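KLLA0B12012p (PDB 6Y3P) probably binds ATP through this C-terminal ATP-grasp domain of the tubulin-tyrosine ligase family, and is a direct partner of the mRNA decapping enzyme Dcp2. Local coordinates at residues E99-R104 against R297-E302; L227-Y232 against E306-A311. All coordinates share one frame; numbering follows the deposited sequence.

From the N terminus, the chain first supplies 99-104, the loop that follows helix 83-95, and then 227-232 at the start of strand 228-239. Helix 290-313 brings the remaining two segments, 297-302 and, after three intervening residues, 306-311. Interaction 1 therefore closes a loop with 192 residues between its segments, and interaction 2 one with 73. Because the segments alternate along the sequence, the two closures cross. The helix is their common element: it ties the loop on one flank to the six-stranded antiparallel sheet. The contact centres are about 12 Å apart, and a probable hydrogen bond from Ser100 OG to Glu306 OE1 (2.7 Å) joins them directly.

Interaction 1 (E99-R104 against R297-E302); sequences ESILNR and RTQIHE
Ile101 lies against helix 290-313 where Gln299 and Glu302 stand one turn apart, and its CB leads from the loop toward the helix. From CB the chain forks. The CG2 branch lies beside Glu302, 3.7 Å from that residue's carbonyl C and 3.8 Å from its CG, so one methyl touches both backbone and side chain. The other branch runs through CG1, which is anti to the backbone N (chi1 -169°), and stays extended at chi2 (162°). This carries CD1 along the helix surface to Gln299, where it ends 3.7 Å from the carbonyl O and 4.0 Å from CB. The same CD1 also lies 4.0 Å from Glu302 CB, a position consistent with the isoleucine tip resting between the two helix residues.

The loop after helix 83-95 includes a short 3-10 turn, 101-103, and within this tubulin-tyrosine ligase-like ATP-grasp domain it packs on the long helix whose other side meets strand 228-239 through Ile300 and His301. The turn is braced from within: Asn103 ND2 donates to Ser100 O (3.0 Å), with the acceptor nearly in the amide plane of Asn103.

The polar ends of the two helix residues part ways. Gln299 directs its amide to Tyr339 O and Val341 N, leaving its aliphatic part to Ile101. Glu302 bends at chi2, and a water that accepts from Ile101 N (3.1 Å) donates to Glu302 OE2.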
loop_
_atom_site.group_PDB
_atom_site.type_symbol
_atom_site.label_atom_id
_atom_site.label_comp_id
_atom_site.label_asym_id
_atom_site.label_seq_id
_atom_site.Cartn_x
_atom_site.Cartn_y
_atom_site.Cartn_z
ATOM N N GLU A 99 19.787 -10.846 -0.752
ATOM C CA GLU A 99 19.999 -9.891 -1.855
ATOM C C GLU A 99 18.764 -9.057 -2.234
ATOM O O GLU A 99 18.917 -8.055 -2.938
ATOM C CB GLU A 99 20.615 -10.560 -3.110
ATOM C CG GLU A 99 19.956 -11.834 -3.618
ATOM C CD GLU A 99 20.825 -12.615 -4.592
ATOM O OE1 GLU A 99 21.992 -12.918 -4.245
ATOM O OE2 GLU A 99 20.340 -12.928 -5.703
ATOM N N SER A 100 17.573 -9.442 -1.730
ATOM C CA SER A 100 16.281 -8.810 -1.974
ATOM C C SER A 100 16.260 -7.306 -1.652
ATOM O O SER A 100 16.838 -6.868 -0.640
ATOM C CB SER A 100 15.181 -9.555 -1.214
ATOM O OG SER A 100 13.864 -9.078 -1.452
ATOM N N ILE A 101 15.594 -6.522 -2.538
ATOM C CA ILE A 101 15.400 -5.062 -2.404
ATOM C C ILE A 101 14.633 -4.764 -1.104
ATOM O O ILE A 101 14.878 -3.738 -0.474
ATOM C CB ILE A 101 14.713 -4.449 -3.677
ATOM C CG1 ILE A 101 14.752 -2.906 -3.664
ATOM C CG2 ILE A 101 13.286 -4.992 -3.889
ATOM C CD1 ILE A 101 14.523 -2.224 -4.933
ATOM N N LEU A 102 13.782 -5.713 -0.663
ATOM C CA LEU A 102 12.972 -5.610 0.555
ATOM C C LEU A 102 13.787 -5.447 1.860
ATOM O O LEU A 102 13.230 -4.997 2.858
ATOM C CB LEU A 102 11.989 -6.796 0.652
ATOM C CG LEU A 102 10.842 -6.793 -0.391
ATOM C CD1 LEU A 102 9.866 -7.924 -0.124
ATOM C CD2 LEU A 102 10.094 -5.453 -0.408
ATOM N N ASN A 103 15.104 -5.773 1.830
ATOM C CA ASN A 103 16.047 -5.585 2.929
ATOM C C ASN A 103 16.356 -4.103 3.108
ATOM O O ASN A 103 16.875 -3.722 4.153
ATOM C CB ASN A 103 17.371 -6.291 2.614
ATOM C CG ASN A 103 17.383 -7.761 2.890
ATOM O OD1 ASN A 103 17.466 -8.191 4.043
ATOM N ND2 ASN A 103 17.387 -8.554 1.824
ATOM N N ARG A 104 16.110 -3.284 2.052
ATOM C CA ARG A 104 16.338 -1.836 2.033
ATOM C C ARG A 104 15.057 -1.027 1.862
ATOM O O ARG A 104 14.892 -0.031 2.539
ATOM C CB ARG A 104 17.331 -1.442 0.913
ATOM C CG ARG A 104 18.631 -0.812 1.421
ATOM C CD ARG A 104 18.432 0.508 2.178
ATOM N NE ARG A 104 19.700 1.186 2.474
ATOM C CZ ARG A 104 19.805 2.310 3.178
ATOM N NH1 ARG A 104 18.722 2.889 3.685
ATOM N NH2 ARG A 104 20.995 2.861 3.385
ATOM N N ARG A 297 10.875 4.053 -10.396
ATOM C CA ARG A 297 9.924 3.114 -10.989
ATOM C C ARG A 297 10.511 1.694 -10.929
ATOM O O ARG A 297 9.822 0.766 -10.540
ATOM C CB ARG A 297 9.629 3.510 -12.438
ATOM C CG ARG A 297 8.239 4.065 -12.646
ATOM C CD ARG A 297 8.142 4.797 -13.963
ATOM N NE ARG A 297 7.666 6.149 -13.705
ATOM C CZ ARG A 297 8.209 7.256 -14.197
ATOM N NH1 ARG A 297 9.243 7.185 -15.032
ATOM N NH2 ARG A 297 7.715 8.444 -13.872
ATOM N N THR A 298 11.790 1.546 -11.288
ATOM C CA THR A 298 12.525 0.279 -11.256
ATOM C C THR A 298 12.479 -0.300 -9.842
ATOM O O THR A 298 11.995 -1.420 -9.687
ATOM C CB THR A 298 13.899 0.502 -11.862
ATOM O OG1 THR A 298 13.646 0.927 -13.205
ATOM C CG2 THR A 298 14.779 -0.769 -11.862
ATOM N N GLN A 299 12.857 0.495 -8.816
ATOM C CA GLN A 299 12.751 0.089 -7.392
ATOM C C GLN A 299 11.340 -0.325 -7.012
ATOM O O GLN A 299 11.173 -1.324 -6.311
ATOM C CB GLN A 299 13.155 1.220 -6.442
ATOM C CG GLN A 299 14.596 1.674 -6.544
ATOM C CD GLN A 299 14.800 2.887 -5.676
ATOM O OE1 GLN A 299 14.796 2.794 -4.439
ATOM N NE2 GLN A 299 14.961 4.058 -6.310
ATOM N N ILE A 300 10.319 0.422 -7.477
ATOM C CA ILE A 300 8.916 0.104 -7.152
ATOM C C ILE A 300 8.512 -1.280 -7.716
ATOM O O ILE A 300 7.925 -2.101 -7.001
ATOM C CB ILE A 300 7.950 1.260 -7.552
ATOM C CG1 ILE A 300 8.050 2.389 -6.501
ATOM C CG2 ILE A 300 6.490 0.755 -7.686
ATOM C CD1 ILE A 300 7.540 3.805 -6.900
ATOM N N HIS A 301 8.846 -1.537 -8.974
ATOM C CA HIS A 301 8.528 -2.805 -9.634
ATOM C C HIS A 301 9.234 -3.933 -8.968
ATOM O O HIS A 301 8.660 -4.991 -8.830
ATOM C CB HIS A 301 8.978 -2.761 -11.085
ATOM C CG HIS A 301 8.195 -1.821 -11.920
ATOM N ND1 HIS A 301 8.322 -1.812 -13.282
ATOM C CD2 HIS A 301 7.284 -0.896 -11.560
ATOM C CE1 HIS A 301 7.478 -0.894 -13.712
ATOM N NE2 HIS A 301 6.826 -0.333 -12.709
ATOM N N GLU A 302 10.479 -3.722 -8.551
ATOM C CA GLU A 302 11.234 -4.741 -7.862
ATOM C C GLU A 302 10.646 -5.079 -6.501
ATOM O O GLU A 302 10.509 -6.259 -6.176
ATOM C CB GLU A 302 12.710 -4.332 -7.778
ATOM C CG GLU A 302 13.663 -5.497 -7.609
ATOM C CD GLU A 302 13.457 -6.726 -8.482
ATOM O OE1 GLU A 302 13.035 -6.594 -9.657
ATOM O OE2 GLU A 302 13.751 -7.832 -7.979
HETATM O O HOH W 1 15.315 -7.816 -5.307
#

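Interaction 2 (L227-Y232 against E306-A311); sequences LQVFVY and ELFKAA
Phe308 meets Val229 with its ring and Leu227 with its CB, and these three buried residues make up the whole contact between 227-232 and 306-311. Both methyls of Val229 engage the aromatic side chain. Val229 CG1, anti to the backbone N (chi1 -171°), lies 3.7 Å from Phe308 CD2 and also borders CE2. Val229 CG2 lies 3.8 Å from Phe308 CG. The valine fork thus spans the ring from its root to the CD2-CE2 side. Leu227, just before the strand begins, adds a looser touch, its CD2 4.4 Å from Phe308 CB. An alanine at Val229 would lack both methyls, which would probably open a gap beside CG, CD2 and CE2 of Phe308 and leave the ring less restrained on that side.

Helix 290-313 is thereby packed against the antiparallel sheet of the ATP-grasp domain. Cys223 and Leu395 of the neighbouring strands touch Phe308 as well, and Phe319 meets its ring edge-to-face. The side-chain groups of Leu227, Val229 and Phe308 that touch are all hydrocarbon, which implies that 227-232 and 306-311 meet by apolar packing and burial from water, with no directional bond between them.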
loop_
_atom_site.group_PDB
_atom_site.type_symbol
_atom_site.label_atom_id
_atom_site.label_comp_id
_atom_site.label_asym_id
_atom_site.label_seq_id
_atom_site.Cartn_x
_atom_site.Cartn_y
_atom_site.Cartn_z
ATOM N N LEU A 227 -1.114 -16.315 -10.786
ATOM C CA LEU A 227 -1.113 -14.949 -10.285
ATOM C C LEU A 227 -0.332 -14.098 -11.248
ATOM O O LEU A 227 0.781 -14.463 -11.635
ATOM C CB LEU A 227 -0.454 -14.862 -8.887
ATOM C CG LEU A 227 -0.227 -13.442 -8.291
ATOM C CD1 LEU A 227 -1.509 -12.882 -7.659
ATOM C CD2 LEU A 227 0.872 -13.463 -7.252
ATOM N N GLN A 228 -0.882 -12.930 -11.580
ATOM C CA GLN A 228 -0.200 -11.910 -12.358
ATOM C C GLN A 228 -0.246 -10.638 -11.560
ATOM O O GLN A 228 -1.282 -10.317 -10.966
ATOM C CB GLN A 228 -0.853 -11.706 -13.704
ATOM C CG GLN A 228 -0.376 -12.707 -14.747
ATOM C CD GLN A 228 -1.211 -12.569 -15.979
ATOM O OE1 GLN A 228 -2.415 -12.842 -15.957
ATOM N NE2 GLN A 228 -0.620 -12.038 -17.045
ATOM N N VAL A 229 0.889 -9.938 -11.488
ATOM C CA VAL A 229 1.002 -8.686 -10.743
ATOM C C VAL A 229 1.329 -7.573 -11.714
ATOM O O VAL A 229 2.285 -7.679 -12.478
ATOM C CB VAL A 229 1.970 -8.727 -9.538
ATOM C CG1 VAL A 229 1.841 -7.440 -8.715
ATOM C CG2 VAL A 229 1.730 -9.957 -8.656
ATOM N N PHE A 230 0.493 -6.529 -11.713
ATOM C CA PHE A 230 0.608 -5.418 -12.625
ATOM C C PHE A 230 0.745 -4.126 -11.867
ATOM O O PHE A 230 -0.089 -3.798 -11.018
ATOM C CB PHE A 230 -0.622 -5.348 -13.529
ATOM C CG PHE A 230 -0.823 -6.545 -14.420
ATOM C CD1 PHE A 230 -0.215 -6.613 -15.667
ATOM C CD2 PHE A 230 -1.640 -7.596 -14.024
ATOM C CE1 PHE A 230 -0.412 -7.710 -16.495
ATOM C CE2 PHE A 230 -1.844 -8.687 -14.858
ATOM C CZ PHE A 230 -1.222 -8.741 -16.085
ATOM N N VAL A 231 1.814 -3.398 -12.158
ATOM C CA VAL A 231 2.049 -2.093 -11.556
ATOM C C VAL A 231 1.638 -1.038 -12.584
ATOM O O VAL A 231 1.996 -1.121 -13.756
ATOM C CB VAL A 231 3.510 -1.940 -11.077
ATOM C CG1 VAL A 231 3.815 -0.512 -10.657
ATOM C CG2 VAL A 231 3.826 -2.910 -9.942
ATOM N N TYR A 232 0.830 -0.086 -12.144
ATOM C CA TYR A 232 0.380 1.048 -12.937
ATOM C C TYR A 232 1.450 2.162 -12.803
ATOM O O TYR A 232 1.677 2.680 -11.703
ATOM C CB TYR A 232 -1.010 1.516 -12.457
ATOM C CG TYR A 232 -1.612 2.572 -13.351
ATOM C CD1 TYR A 232 -1.605 2.430 -14.741
ATOM C CD2 TYR A 232 -2.204 3.706 -12.816
ATOM C CE1 TYR A 232 -2.143 3.412 -15.574
ATOM C CE2 TYR A 232 -2.757 4.689 -13.638
ATOM C CZ TYR A 232 -2.724 4.535 -15.016
ATOM O OH TYR A 232 -3.288 5.489 -15.817
ATOM N N GLU A 306 8.903 -8.707 -5.365
ATOM C CA GLU A 306 9.513 -9.340 -4.195
ATOM C C GLU A 306 8.482 -9.547 -3.104
ATOM O O GLU A 306 8.443 -10.627 -2.509
ATOM C CB GLU A 306 10.681 -8.478 -3.685
ATOM C CG GLU A 306 11.924 -8.534 -4.556
ATOM C CD GLU A 306 12.501 -9.930 -4.669
ATOM O OE1 GLU A 306 12.936 -10.459 -3.622
ATOM O OE2 GLU A 306 12.411 -10.533 -5.766
ATOM N N LEU A 307 7.605 -8.550 -2.881
ATOM C CA LEU A 307 6.545 -8.654 -1.870
ATOM C C LEU A 307 5.557 -9.748 -2.190
ATOM O O LEU A 307 5.189 -10.516 -1.300
ATOM C CB LEU A 307 5.844 -7.307 -1.607
ATOM C CG LEU A 307 4.765 -7.289 -0.513
ATOM C CD1 LEU A 307 5.291 -7.897 0.806
ATOM C CD2 LEU A 307 4.296 -5.910 -0.254
ATOM N N PHE A 308 5.135 -9.846 -3.441
ATOM C CA PHE A 308 4.213 -10.903 -3.818
ATOM C C PHE A 308 4.885 -12.286 -3.755
ATOM O O PHE A 308 4.235 -13.244 -3.342
ATOM C CB PHE A 308 3.520 -10.596 -5.157
ATOM C CG PHE A 308 2.349 -9.673 -4.889
ATOM C CD1 PHE A 308 1.211 -10.137 -4.229
ATOM C CD2 PHE A 308 2.427 -8.320 -5.198
ATOM C CE1 PHE A 308 0.177 -9.268 -3.894
ATOM C CE2 PHE A 308 1.387 -7.450 -4.862
ATOM C CZ PHE A 308 0.272 -7.927 -4.211
ATOM N N LYS A 309 6.193 -12.375 -4.029
ATOM C CA LYS A 309 6.919 -13.641 -3.881
ATOM C C LYS A 309 6.978 -14.016 -2.380
ATOM O O LYS A 309 6.718 -15.173 -2.022
ATOM C CB LYS A 309 8.316 -13.571 -4.485
ATOM C CG LYS A 309 8.287 -13.484 -5.995
ATOM C CD LYS A 309 9.541 -14.068 -6.630
ATOM C CE LYS A 309 10.493 -13.033 -7.149
ATOM N NZ LYS A 309 11.383 -13.616 -8.187
ATOM N N ALA A 310 7.220 -13.010 -1.513
ATOM C CA ALA A 310 7.259 -13.156 -0.051
ATOM C C ALA A 310 5.933 -13.668 0.475
ATOM O O ALA A 310 5.911 -14.704 1.128
ATOM C CB ALA A 310 7.593 -11.819 0.608
ATOM N N ALA A 311 4.833 -12.951 0.138
ATOM C CA ALA A 311 3.438 -13.167 0.528
ATOM C C ALA A 311 2.898 -14.548 0.209
ATOM O O ALA A 311 2.234 -15.155 1.039
ATOM C CB ALA A 311 2.558 -12.111 -0.116
#